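Local coordinates for protein inactive glucansucrase (Lactobacillus reuteri, PDB 5JBD) that belongs to glycosyl hydrolase family 70, whose core is a TIM-type barrel, and is named an inactive glucansucrase, with a bound calcium ion, at residues D570-N574 and G575-D579; N397-N400 and R401-K405; S369-R373 and Q374-T378; S583-P586 and A587-T591; D412-G415 and S416-V420. All blocks are in the same frame, centred on the assembly; numbering follows the deposited sequence.

In chain order the contacts are 3, 2, 5, 1, 4. All are local and lie in the glycosyl hydrolase family 70 region. Contacts 1, 3 and 4 reach one antiparallel sheet. Contacts 1 and 4 touch there: D570 OD2 lies 3.1 Å from N585 ND2, and strands 564-571 and 588-590 are neighbours. Contact 3 stands apart, its centre about 30 Å from that of contact 1. Contacts 2 and 5 form a second group, with centres about 12 Å apart, and I403 touches I413 and M414. Contact 2 is on helix 392-406, and contact 5 is in the loop leading to helix 420-434. Two regions are sampled: a beta sheet, and a helix with its following loop.

Contact 1: D570-N574 and G575-D579; sequences DTTEN and GLTYD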
loop_
_atom_site.group_PDB
_atom_site.type_symbol
_atom_site.label_atom_id
_atom_site.label_comp_id
_atom_site.label_asym_id
_atom_site.label_seq_id
_atom_site.Cartn_x
_atom_site.Cartn_y
_atom_site.Cartn_z
ATOM N N ASP A 570 -13.612 -29.038 -18.978
ATOM C CA ASP A 570 -13.453 -29.012 -20.435
ATOM C C ASP A 570 -14.147 -27.753 -20.962
ATOM O O ASP A 570 -14.989 -27.163 -20.273
ATOM C CB ASP A 570 -14.041 -30.287 -21.064
ATOM C CG ASP A 570 -13.365 -30.689 -22.398
ATOM O OD1 ASP A 570 -12.666 -29.866 -23.028
ATOM O OD2 ASP A 570 -13.568 -31.847 -22.828
ATOM N N THR A 571 -13.780 -27.334 -22.171
ATOM C CA THR A 571 -14.320 -26.113 -22.776
ATOM C C THR A 571 -15.498 -26.450 -23.709
ATOM O O THR A 571 -15.448 -27.445 -24.436
ATOM C CB THR A 571 -13.212 -25.341 -23.528
ATOM O OG1 THR A 571 -12.110 -25.098 -22.636
ATOM C CG2 THR A 571 -13.707 -24.024 -24.050
ATOM N N THR A 572 -16.532 -25.598 -23.682
ATOM C CA THR A 572 -17.697 -25.677 -24.593
ATOM C C THR A 572 -17.819 -24.367 -25.365
ATOM O O THR A 572 -17.129 -23.394 -25.056
ATOM C CB THR A 572 -19.023 -25.891 -23.825
ATOM O OG1 THR A 572 -19.310 -24.723 -23.044
ATOM C CG2 THR A 572 -18.948 -27.118 -22.926
ATOM N N GLU A 573 -18.716 -24.320 -26.358
ATOM C CA GLU A 573 -18.890 -23.088 -27.150
ATOM C C GLU A 573 -19.264 -21.878 -26.283
ATOM O O GLU A 573 -18.801 -20.765 -26.550
ATOM C CB GLU A 573 -19.925 -23.277 -28.284
ATOM C CG GLU A 573 -19.505 -24.250 -29.394
ATOM C CD GLU A 573 -18.212 -23.893 -30.131
ATOM O OE1 GLU A 573 -17.850 -22.693 -30.237
ATOM O OE2 GLU A 573 -17.554 -24.835 -30.631
ATOM N N ASN A 574 -20.072 -22.105 -25.246
ATOM C CA ASN A 574 -20.535 -21.028 -24.347
ATOM C C ASN A 574 -19.706 -20.811 -23.075
ATOM O O ASN A 574 -19.716 -19.700 -22.530
ATOM C CB ASN A 574 -22.003 -21.250 -23.961
ATOM C CG ASN A 574 -22.937 -21.125 -25.147
ATOM O OD1 ASN A 574 -22.655 -20.412 -26.122
ATOM N ND2 ASN A 574 -24.061 -21.826 -25.073
ATOM N N GLY A 575 -18.985 -21.833 -22.612
ATOM C CA GLY A 575 -18.183 -21.672 -21.389
ATOM C C GLY A 575 -17.371 -22.894 -21.025
ATOM O O GLY A 575 -16.584 -23.389 -21.848
ATOM N N LEU A 576 -17.554 -23.365 -19.790
ATOM C CA LEU A 576 -16.858 -24.543 -19.259
ATOM C C LEU A 576 -17.894 -25.568 -18.830
ATOM O O LEU A 576 -19.016 -25.192 -18.494
ATOM C CB LEU A 576 -16.020 -24.154 -18.041
ATOM C CG LEU A 576 -14.898 -23.140 -18.261
ATOM C CD1 LEU A 576 -14.283 -22.729 -16.929
ATOM C CD2 LEU A 576 -13.838 -23.720 -19.184
ATOM N N THR A 577 -17.513 -26.842 -18.812
ATOM C CA THR A 577 -18.349 -27.915 -18.249
ATOM C C THR A 577 -17.536 -28.746 -17.247
ATOM O O THR A 577 -16.312 -28.923 -17.422
ATOM C CB THR A 577 -18.955 -28.851 -19.335
ATOM O OG1 THR A 577 -19.751 -29.856 -18.705
ATOM C CG2 THR A 577 -17.898 -29.545 -20.157
ATOM N N TYR A 578 -18.229 -29.230 -16.208
ATOM C CA TYR A 578 -17.634 -30.009 -15.103
ATOM C C TYR A 578 -18.103 -31.462 -15.106
ATOM O O TYR A 578 -17.698 -32.238 -14.242
ATOM C CB TYR A 578 -17.949 -29.322 -13.751
ATOM C CG TYR A 578 -17.547 -27.871 -13.786
ATOM C CD1 TYR A 578 -16.217 -27.507 -13.642
ATOM C CD2 TYR A 578 -18.483 -26.851 -14.047
ATOM C CE1 TYR A 578 -15.817 -26.174 -13.718
ATOM C CE2 TYR A 578 -18.083 -25.513 -14.123
ATOM C CZ TYR A 578 -16.738 -25.184 -13.953
ATOM O OH TYR A 578 -16.279 -23.880 -14.032
ATOM N N ASP A 579 -18.952 -31.825 -16.078
ATOM C CA ASP A 579 -19.395 -33.212 -16.265
ATOM C C ASP A 579 -19.378 -33.617 -17.741
ATOM O O ASP A 579 -20.203 -34.424 -18.169
ATOM C CB ASP A 579 -20.794 -33.427 -15.632
ATOM C CG ASP A 579 -21.884 -32.513 -16.229
ATOM O OD1 ASP A 579 -21.560 -31.529 -16.937
ATOM O OD2 ASP A 579 -23.082 -32.768 -15.960
#
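T572 and G575 bond to each other twice, and this closes the turn. The backbone N of T572 gives a nearly straight bond to G575 O, 2.9 Å at 175°, from above the carbonyl plane. In return, G575 N gives a 2.9 Å bond to T572 OG1. The hydroxyl accepts it because chi1 of 67° sets OG1 between the backbone N and the carbonyl carbon, within reach of the G575 amide. Next comes the antiparallel hydrogen-bonded pair of D570 and T577. D570 N reaches T577 O at 3.1 Å, and T577 N reaches D570 O at 2.9 Å. The whole is a beta hairpin of strands 564-571 and 576-577.

T571 and L576 form the adjoining non-hydrogen-bonded pair. L576 CD2 comes 4.1 Å from T571 OG1, and the two side chains run at a slant to each other. That OG1 is bonded to L613 O. Beyond the paired residues, T572 CG2 meets T577 CG2 at 3.8 Å, with the side chains roughly at right angles. D570 CB, on the same face as T577, lies 4.0 Å from that methyl. The D570 carboxylate turns outward. Its OD1 takes the amide of T571, and OD2 is bonded to N567 and S583.

Contact 2: N397-N400 and R401-K405; sequences NLIN and RLIIK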
loop_
_atom_site.group_PDB
_atom_site.type_symbol
_atom_site.label_atom_id
_atom_site.label_comp_id
_atom_site.label_asym_id
_atom_site.label_seq_id
_atom_site.Cartn_x
_atom_site.Cartn_y
_atom_site.Cartn_z
ATOM N N ASN A 397 -5.031 -0.978 -10.566
ATOM C CA ASN A 397 -4.432 -0.492 -11.834
ATOM C C ASN A 397 -5.442 -0.478 -12.979
ATOM O O ASN A 397 -5.544 0.507 -13.712
ATOM C CB ASN A 397 -3.227 -1.356 -12.257
ATOM C CG ASN A 397 -2.004 -1.145 -11.377
ATOM O OD1 ASN A 397 -1.932 -0.202 -10.571
ATOM N ND2 ASN A 397 -1.023 -2.033 -11.527
ATOM N N LEU A 398 -6.195 -1.565 -13.104
ATOM C CA LEU A 398 -7.194 -1.724 -14.160
ATOM C C LEU A 398 -8.331 -0.702 -14.026
ATOM O O LEU A 398 -8.743 -0.080 -15.013
ATOM C CB LEU A 398 -7.753 -3.149 -14.119
ATOM C CG LEU A 398 -8.502 -3.730 -15.324
ATOM C CD1 LEU A 398 -8.374 -5.250 -15.319
ATOM C CD2 LEU A 398 -9.971 -3.322 -15.340
ATOM N N ILE A 399 -8.816 -0.528 -12.801
ATOM C CA ILE A 399 -9.906 0.417 -12.533
ATOM C C ILE A 399 -9.444 1.863 -12.756
ATOM O O ILE A 399 -10.176 2.647 -13.342
ATOM C CB ILE A 399 -10.495 0.202 -11.116
ATOM C CG1 ILE A 399 -11.206 -1.155 -11.019
ATOM C CG2 ILE A 399 -11.440 1.337 -10.703
ATOM C CD1 ILE A 399 -12.513 -1.280 -11.765
ATOM N N ASN A 400 -8.242 2.216 -12.300
ATOM C CA ASN A 400 -7.707 3.552 -12.559
ATOM C C ASN A 400 -7.450 3.829 -14.043
ATOM O O ASN A 400 -7.654 4.967 -14.495
ATOM C CB ASN A 400 -6.439 3.803 -11.749
ATOM C CG ASN A 400 -6.716 4.049 -10.262
ATOM O OD1 ASN A 400 -7.836 4.385 -9.863
ATOM N ND2 ASN A 400 -5.682 3.899 -9.442
ATOM N N ARG A 401 -6.994 2.812 -14.790
ATOM C CA ARG A 401 -6.870 2.918 -16.259
ATOM C C ARG A 401 -8.223 3.335 -16.846
ATOM O O ARG A 401 -8.307 4.281 -17.622
ATOM C CB ARG A 401 -6.362 1.597 -16.942
ATOM C CG ARG A 401 -4.916 1.686 -17.436
ATOM C CD ARG A 401 -4.603 0.829 -18.690
ATOM N NE ARG A 401 -3.171 0.526 -18.815
ATOM C CZ ARG A 401 -2.182 1.396 -19.083
ATOM N NH1 ARG A 401 -2.412 2.699 -19.243
ATOM N NH2 ARG A 401 -0.925 0.958 -19.171
ATOM N N LEU A 402 -9.273 2.640 -16.424
ATOM C CA LEU A 402 -10.637 2.907 -16.879
ATOM C C LEU A 402 -11.119 4.311 -16.465
ATOM O O LEU A 402 -11.739 5.003 -17.270
ATOM C CB LEU A 402 -11.570 1.801 -16.373
ATOM C CG LEU A 402 -12.983 1.575 -16.921
ATOM C CD1 LEU A 402 -13.069 1.744 -18.431
ATOM C CD2 LEU A 402 -13.456 0.184 -16.508
ATOM N N ILE A 403 -10.795 4.747 -15.245
ATOM C CA ILE A 403 -11.121 6.113 -14.788
ATOM C C ILE A 403 -10.440 7.156 -15.683
ATOM O O ILE A 403 -11.081 8.114 -16.135
ATOM C CB ILE A 403 -10.732 6.349 -13.302
ATOM C CG1 ILE A 403 -11.661 5.562 -12.369
ATOM C CG2 ILE A 403 -10.797 7.830 -12.934
ATOM C CD1 ILE A 403 -11.222 5.543 -10.911
ATOM N N ILE A 404 -9.149 6.966 -15.924
ATOM C CA ILE A 404 -8.361 7.897 -16.737
ATOM C C ILE A 404 -8.921 7.966 -18.157
ATOM O O ILE A 404 -9.073 9.060 -18.707
ATOM C CB ILE A 404 -6.851 7.524 -16.756
ATOM C CG1 ILE A 404 -6.228 7.731 -15.360
ATOM C CG2 ILE A 404 -6.076 8.364 -17.790
ATOM C CD1 ILE A 404 -4.961 6.927 -15.137
ATOM N N LYS A 405 -9.253 6.813 -18.726
ATOM C CA LYS A 405 -9.854 6.757 -20.061
ATOM C C LYS A 405 -11.220 7.452 -20.114
ATOM O O LYS A 405 -11.504 8.204 -21.054
ATOM C CB LYS A 405 -9.998 5.312 -20.548
ATOM C CG LYS A 405 -10.678 5.208 -21.908
ATOM C CD LYS A 405 -10.444 3.882 -22.613
ATOM C CE LYS A 405 -10.801 3.992 -24.092
ATOM N NZ LYS A 405 -11.547 2.796 -24.567
#
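N397 O accepts from R401 N, the first of four backbone bonds between N397-N400 and R401-K405. This is one alpha helix, 392-406, and each bond joins a carbonyl to the amide four residues on. R401 N to N397 O is 2.9 Å, and L402 N to L398 O is 3.1 Å. I403 and I404 bond in the same way to I399 and N400.

One apolar pair follows the same spacing. I399 CG2 lies 4.2 Å from I403 CD1, one turn away. This side of the helix packs on helix 420-434, with I399 on W427 and I403 on Y422.

I404 instead lies against a carbonyl. It folds its CG1 back over the turn to 3.2 Å from N400 O. Chi1 of -68° puts CG1 beside the backbone N, which brings it to that oxygen.

Among the polar side chains, N400 is buried. Its ND2 bonds to the backbone O of K185, so the amide group is tied to a distant part of the chain. R401 is exposed and its guanidinium leads away from the turn, with an acetate ion nearby. N400 and I403 lie side by side and point the same way, with N400 OD1 3.7 Å from I403 CD1.

Contact 3: S369-R373 and Q374-T378; sequences SIVNR and QNDTT
N372 carries CG opposite its backbone N (chi1 179°), and this brings OD1 to the amide of Q374. The resulting bond, Q374 N to N372 OD1, is 3.0 Å at 161°. The donor stands 38° out of the side-chain amide plane. This is an Asx turn, in the loop that leads from helix 364-367 into strand 375-376. It lies where the chain joins the antiparallel sheet: Q374 already bonds through its backbone to M503 of strand 501-505.

The same N372 OD1 takes a second bond, from a water at 3.0 Å. That water accepts from N375 N at 2.9 Å, so one side-chain oxygen serves two successive amides, one directly and one through water. The N372 and Q374 side chains lie side by side, with their amide planes turned well out of parallel. Q374 CB is 3.4 Å from N372 OD1.

An ST turn opens the loop: S369 OG accepts from V371 N. R373 NH1 also bonds to S369 OG, which sits somewhat out of the guanidinium plane. R373 is extended from CG to NE and spans back to the serine. V371 CB lies 3.6 Å above one face of the guanidinium, toward its rim. R373 NE is bonded to K457 O, and S369 OG to D342. These bonds probably fix the rotation of the guanidinium.

D376 is buried beside V371, and the two side chains cross at about a right angle. Its OD1 has a long, weak ion pair with K457, and OD2 lies near the D458 carboxylate. V371 CG1 lies 3.6 Å from D376 OD2.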
loop_
_atom_site.group_PDB
_atom_site.type_symbol
_atom_site.label_atom_id
_atom_site.label_comp_id
_atom_site.label_asym_id
_atom_site.label_seq_id
_atom_site.Cartn_x
_atom_site.Cartn_y
_atom_site.Cartn_z
ATOM N N SER A 369 9.410 -17.104 -15.598
ATOM C CA SER A 369 9.089 -17.123 -14.177
ATOM C C SER A 369 10.401 -17.272 -13.439
ATOM O O SER A 369 11.410 -17.640 -14.049
ATOM C CB SER A 369 8.156 -18.295 -13.876
ATOM O OG SER A 369 8.155 -18.675 -12.529
ATOM N N ILE A 370 10.410 -17.012 -12.135
ATOM C CA ILE A 370 11.595 -17.319 -11.308
ATOM C C ILE A 370 11.940 -18.834 -11.321
ATOM O O ILE A 370 13.073 -19.195 -11.042
ATOM C CB ILE A 370 11.454 -16.771 -9.857
ATOM C CG1 ILE A 370 12.830 -16.569 -9.199
ATOM C CG2 ILE A 370 10.523 -17.641 -9.001
ATOM C CD1 ILE A 370 13.635 -15.434 -9.793
ATOM N N VAL A 371 10.971 -19.698 -11.652
ATOM C CA VAL A 371 11.206 -21.133 -11.875
ATOM C C VAL A 371 10.920 -21.562 -13.333
ATOM O O VAL A 371 9.820 -21.334 -13.862
ATOM C CB VAL A 371 10.309 -21.988 -10.951
ATOM C CG1 VAL A 371 10.753 -23.447 -10.957
ATOM C CG2 VAL A 371 10.304 -21.416 -9.522
ATOM N N ASN A 372 11.911 -22.207 -13.964
ATOM C CA ASN A 372 11.729 -22.852 -15.269
ATOM C C ASN A 372 11.029 -24.180 -15.027
ATOM O O ASN A 372 11.496 -24.971 -14.216
ATOM C CB ASN A 372 13.079 -23.066 -15.954
ATOM C CG ASN A 372 12.947 -23.747 -17.306
ATOM O OD1 ASN A 372 12.541 -24.903 -17.391
ATOM N ND2 ASN A 372 13.290 -23.042 -18.357
ATOM N N ARG A 373 9.904 -24.414 -15.701
ATOM C CA ARG A 373 9.088 -25.595 -15.423
ATOM C C ARG A 373 9.001 -26.555 -16.630
ATOM O O ARG A 373 8.057 -27.326 -16.748
ATOM C CB ARG A 373 7.698 -25.178 -14.932
ATOM C CG ARG A 373 7.728 -24.462 -13.591
ATOM C CD ARG A 373 6.329 -24.109 -13.068
ATOM N NE ARG A 373 6.408 -23.568 -11.701
ATOM C CZ ARG A 373 6.606 -22.283 -11.388
ATOM N NH1 ARG A 373 6.726 -21.347 -12.334
ATOM N NH2 ARG A 373 6.696 -21.925 -10.114
ATOM N N GLN A 374 9.994 -26.510 -17.513
ATOM C CA GLN A 374 10.069 -27.455 -18.629
ATOM C C GLN A 374 10.052 -28.886 -18.106
ATOM O O GLN A 374 9.275 -29.705 -18.565
ATOM C CB GLN A 374 11.321 -27.224 -19.479
ATOM C CG GLN A 374 11.340 -28.036 -20.773
ATOM C CD GLN A 374 10.570 -27.371 -21.876
ATOM O OE1 GLN A 374 10.881 -26.241 -22.252
ATOM N NE2 GLN A 374 9.576 -28.077 -22.434
ATOM N N ASN A 375 10.926 -29.174 -17.148
ATOM C CA ASN A 375 11.011 -30.499 -16.561
ATOM C C ASN A 375 11.614 -30.356 -15.160
ATOM O O ASN A 375 12.813 -30.565 -14.932
ATOM C CB ASN A 375 11.825 -31.431 -17.466
ATOM C CG ASN A 375 11.590 -32.903 -17.167
ATOM O OD1 ASN A 375 10.477 -33.331 -16.848
ATOM N ND2 ASN A 375 12.644 -33.693 -17.308
ATOM N N ASP A 376 10.744 -29.967 -14.232
ATOM C CA ASP A 376 11.126 -29.617 -12.860
ATOM C C ASP A 376 10.942 -30.867 -12.013
ATOM O O ASP A 376 9.810 -31.189 -11.633
ATOM C CB ASP A 376 10.249 -28.457 -12.379
ATOM C CG ASP A 376 10.564 -27.990 -10.963
ATOM O OD1 ASP A 376 11.377 -28.631 -10.233
ATOM O OD2 ASP A 376 9.942 -26.957 -10.559
ATOM N N THR A 377 12.059 -31.559 -11.742
ATOM C CA THR A 377 12.031 -32.890 -11.118
ATOM C C THR A 377 12.953 -33.029 -9.901
ATOM O O THR A 377 13.324 -34.145 -9.532
ATOM C CB THR A 377 12.397 -33.990 -12.147
ATOM O OG1 THR A 377 13.754 -33.817 -12.574
ATOM C CG2 THR A 377 11.466 -33.944 -13.342
ATOM N N THR A 378 13.315 -31.899 -9.295
ATOM C CA THR A 378 14.151 -31.842 -8.111
ATOM C C THR A 378 13.424 -31.018 -7.051
ATOM O O THR A 378 12.411 -30.378 -7.339
ATOM C CB THR A 378 15.501 -31.170 -8.419
ATOM O OG1 THR A 378 15.265 -29.892 -9.025
ATOM C CG2 THR A 378 16.356 -32.043 -9.357
HETATM O O HOH W 1 12.771 -27.402 -15.741
#

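Contact 4: S583-P586 and A587-T591; sequences SENP and AILTT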
loop_
_atom_site.group_PDB
_atom_site.type_symbol
_atom_site.label_atom_id
_atom_site.label_comp_id
_atom_site.label_asym_id
_atom_site.label_seq_id
_atom_site.Cartn_x
_atom_site.Cartn_y
_atom_site.Cartn_z
ATOM N N SER A 583 -18.879 -31.023 -24.614
ATOM C CA SER A 583 -17.464 -30.789 -24.892
ATOM C C SER A 583 -16.938 -31.836 -25.885
ATOM O O SER A 583 -17.646 -32.781 -26.249
ATOM C CB SER A 583 -16.651 -30.824 -23.593
ATOM O OG SER A 583 -16.685 -32.121 -23.015
ATOM N N GLU A 584 -15.693 -31.661 -26.314
ATOM C CA GLU A 584 -15.071 -32.566 -27.295
ATOM C C GLU A 584 -14.718 -33.932 -26.726
ATOM O O GLU A 584 -14.541 -34.874 -27.479
ATOM C CB GLU A 584 -13.811 -31.938 -27.877
ATOM C CG GLU A 584 -14.054 -30.654 -28.651
ATOM C CD GLU A 584 -12.769 -29.876 -28.873
ATOM O OE1 GLU A 584 -12.255 -29.237 -27.919
ATOM O OE2 GLU A 584 -12.268 -29.910 -30.010
ATOM N N ASN A 585 -14.600 -34.038 -25.404
ATOM C CA ASN A 585 -14.187 -35.279 -24.740
ATOM C C ASN A 585 -15.269 -35.767 -23.772
ATOM O O ASN A 585 -16.007 -34.954 -23.211
ATOM C CB ASN A 585 -12.886 -35.038 -23.975
ATOM C CG ASN A 585 -11.794 -34.463 -24.863
ATOM O OD1 ASN A 585 -11.129 -35.196 -25.598
ATOM N ND2 ASN A 585 -11.605 -33.147 -24.798
ATOM N N PRO A 586 -15.348 -37.093 -23.551
ATOM C CA PRO A 586 -16.334 -37.658 -22.623
ATOM C C PRO A 586 -15.889 -37.533 -21.147
ATOM O O PRO A 586 -14.818 -36.972 -20.864
ATOM C CB PRO A 586 -16.406 -39.121 -23.069
ATOM C CG PRO A 586 -15.003 -39.415 -23.486
ATOM C CD PRO A 586 -14.478 -38.147 -24.109
ATOM N N ALA A 587 -16.706 -38.055 -20.227
ATOM C CA ALA A 587 -16.471 -37.901 -18.779
ATOM C C ALA A 587 -15.203 -38.599 -18.280
ATOM O O ALA A 587 -14.578 -38.144 -17.315
ATOM C CB ALA A 587 -17.678 -38.412 -17.998
ATOM N N ILE A 588 -14.864 -39.720 -18.917
ATOM C CA ILE A 588 -13.697 -40.535 -18.560
ATOM C C ILE A 588 -12.921 -40.916 -19.831
ATOM O O ILE A 588 -13.529 -41.304 -20.833
ATOM C CB ILE A 588 -14.108 -41.812 -17.768
ATOM C CG1 ILE A 588 -14.667 -41.424 -16.381
ATOM C CG2 ILE A 588 -12.930 -42.778 -17.595
ATOM C CD1 ILE A 588 -15.510 -42.496 -15.730
ATOM N N LEU A 589 -11.590 -40.801 -19.770
ATOM C CA LEU A 589 -10.682 -41.318 -20.796
ATOM C C LEU A 589 -9.642 -42.162 -20.090
ATOM O O LEU A 589 -9.370 -41.951 -18.892
ATOM C CB LEU A 589 -9.996 -40.175 -21.557
ATOM C CG LEU A 589 -10.866 -39.335 -22.492
ATOM C CD1 LEU A 589 -10.069 -38.157 -23.043
ATOM C CD2 LEU A 589 -11.416 -40.199 -23.618
ATOM N N THR A 590 -9.050 -43.100 -20.819
ATOM C CA THR A 590 -8.094 -44.047 -20.244
ATOM C C THR A 590 -6.758 -43.963 -20.960
ATOM O O THR A 590 -6.715 -43.941 -22.204
ATOM C CB THR A 590 -8.632 -45.489 -20.317
ATOM O OG1 THR A 590 -9.908 -45.540 -19.704
ATOM C CG2 THR A 590 -7.722 -46.472 -19.601
ATOM N N THR A 591 -5.668 -43.928 -20.190
ATOM C CA THR A 591 -4.319 -43.932 -20.765
ATOM C C THR A 591 -3.973 -45.273 -21.414
ATOM O O THR A 591 -4.499 -46.315 -21.015
ATOM C CB THR A 591 -3.205 -43.633 -19.726
ATOM O OG1 THR A 591 -3.258 -44.582 -18.645
ATOM C CG2 THR A 591 -3.334 -42.211 -19.204
#
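P586 follows N585 in an extended run, and the chain then bends at A587 (phi -65°, psi -33°) into strand 588-590. The bend turns the chain so that the P586 ring comes to lie against L589, three residues on. Here the contact is apolar. L589 CD2 meets the flank of the ring, 3.7 Å from P586 CG and also 3.7 Å from P586 CD. The ring and the leucine side chain cross at about a right angle. L589 sets CG beside its own backbone N, at chi1 -70°, and this carries its methyls back toward the proline. P586 CG is also 3.6 Å from the carbonyl oxygen I588 O.

The second branch of L589 reaches the asparagine. L589 CD1 lies 4.1 Å from N585 OD1, a loose approach, with the side chains again near a right angle. N585 is buried, and its amide is held elsewhere: ND2 bonds to T600 O. The asparagine is therefore likely to be fixed mainly by its polar bonds, with the leucine at its side.

The contact lies at the protein surface, on one margin of the antiparallel sheet. Strand 588-590 pairs with strand 564-571, through L589 with Y565 among others. Strands 596-605 and 612-618 also border it: L589 packs on L597 and W616, and N585 on V599, Y612 and W616.

Contact 5: D412-G415 and S416-V420; sequences DIMG and SAYKV
Y418 has its ring edge turned to the preceding turn, where I413 O and M414 CE both lie near the ring plane. I413 O is 3.6 Å from Y418 CD2, and M414 CE is 4.1 Å from the same atom. The methionine reaches it because its chain bends at both chi2 and chi3. Outside the turn, R702 makes a cation-pi contact with this ring. Its NH2 also bonds to M414 O.

The backbone here is two successive type I beta turns, D412 to G415 and G415 to Y418, in the loop between helices 392-406 and 420-434. G415 is shared by both. In the second turn Y418 N bonds to G415 O at 3.1 Å.

D412 O accepts two bonds, from G415 N at 2.9 Å and A417 N at 3.1 Å. The two amides approach from opposite faces of its plane. A417 CB packs on the D412 side chain, 3.8 Å from OD1. I413, M414 and the Y418 ring all touch I403 of helix 392-406. The chemistry is thus divided: backbone bonds set the shape of the loop, while apolar side chains and R702 probably hold it against its surroundings.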
loop_
_atom_site.group_PDB
_atom_site.type_symbol
_atom_site.label_atom_id
_atom_site.label_comp_id
_atom_site.label_asym_id
_atom_site.label_seq_id
_atom_site.Cartn_x
_atom_site.Cartn_y
_atom_site.Cartn_z
ATOM N N ASP A 412 -4.952 16.057 -13.094
ATOM C CA ASP A 412 -4.933 15.755 -11.647
ATOM C C ASP A 412 -6.055 14.782 -11.212
ATOM O O ASP A 412 -6.395 14.677 -10.029
ATOM C CB ASP A 412 -4.878 17.074 -10.819
ATOM C CG ASP A 412 -5.945 18.082 -11.248
ATOM O OD1 ASP A 412 -6.552 17.900 -12.331
ATOM O OD2 ASP A 412 -6.166 19.066 -10.512
ATOM N N ILE A 413 -6.612 14.053 -12.174
ATOM C CA ILE A 413 -7.619 13.014 -11.914
ATOM C C ILE A 413 -7.215 11.920 -10.911
ATOM O O ILE A 413 -8.087 11.360 -10.251
ATOM C CB ILE A 413 -8.103 12.370 -13.240
ATOM C CG1 ILE A 413 -9.372 11.545 -12.997
ATOM C CG2 ILE A 413 -6.988 11.542 -13.887
ATOM C CD1 ILE A 413 -9.992 10.971 -14.239
ATOM N N MET A 414 -5.924 11.593 -10.829
ATOM C CA MET A 414 -5.423 10.625 -9.839
ATOM C C MET A 414 -4.924 11.296 -8.555
ATOM O O MET A 414 -4.536 10.600 -7.620
ATOM C CB MET A 414 -4.319 9.734 -10.438
ATOM C CG MET A 414 -4.824 8.720 -11.449
ATOM S SD MET A 414 -5.800 7.384 -10.727
ATOM C CE MET A 414 -7.437 7.705 -11.404
ATOM N N GLY A 415 -4.935 12.633 -8.517
ATOM C CA GLY A 415 -4.648 13.404 -7.309
ATOM C C GLY A 415 -5.922 14.053 -6.778
ATOM O O GLY A 415 -6.954 13.387 -6.609
ATOM N N SER A 416 -5.859 15.362 -6.547
ATOM C CA SER A 416 -6.933 16.092 -5.853
ATOM C C SER A 416 -8.268 16.185 -6.615
ATOM O O SER A 416 -9.295 16.463 -6.000
ATOM C CB SER A 416 -6.450 17.489 -5.466
ATOM O OG SER A 416 -6.165 18.258 -6.604
ATOM N N ALA A 417 -8.270 15.930 -7.927
ATOM C CA ALA A 417 -9.516 15.926 -8.718
ATOM C C ALA A 417 -10.173 14.537 -8.831
ATOM O O ALA A 417 -11.174 14.381 -9.539
ATOM C CB ALA A 417 -9.264 16.516 -10.102
ATOM N N TYR A 418 -9.612 13.535 -8.148
ATOM C CA TYR A 418 -10.233 12.211 -8.058
ATOM C C TYR A 418 -11.601 12.338 -7.396
ATOM O O TYR A 418 -11.733 13.028 -6.385
ATOM C CB TYR A 418 -9.342 11.245 -7.246
ATOM C CG TYR A 418 -9.856 9.823 -7.150
ATOM C CD1 TYR A 418 -10.760 9.452 -6.158
ATOM C CD2 TYR A 418 -9.412 8.827 -8.037
ATOM C CE1 TYR A 418 -11.229 8.143 -6.057
ATOM C CE2 TYR A 418 -9.878 7.521 -7.946
ATOM C CZ TYR A 418 -10.776 7.176 -6.954
ATOM O OH TYR A 418 -11.240 5.885 -6.846
ATOM N N LYS A 419 -12.589 11.646 -7.949
ATOM C CA LYS A 419 -13.914 11.548 -7.347
ATOM C C LYS A 419 -14.354 10.086 -7.291
ATOM O O LYS A 419 -14.198 9.351 -8.266
ATOM C CB LYS A 419 -14.929 12.361 -8.148
ATOM C CG LYS A 419 -14.670 13.861 -8.126
ATOM C CD LYS A 419 -15.711 14.619 -8.952
ATOM C CE LYS A 419 -15.890 16.065 -8.498
ATOM N NZ LYS A 419 -14.596 16.772 -8.247
ATOM N N VAL A 420 -14.900 9.671 -6.145
ATOM C CA VAL A 420 -15.456 8.315 -5.979
ATOM C C VAL A 420 -16.475 7.962 -7.083
ATOM O O VAL A 420 -16.546 6.806 -7.514
ATOM C CB VAL A 420 -16.038 8.097 -4.544
ATOM C CG1 VAL A 420 -17.298 8.932 -4.307
ATOM C CG2 VAL A 420 -16.324 6.624 -4.273
#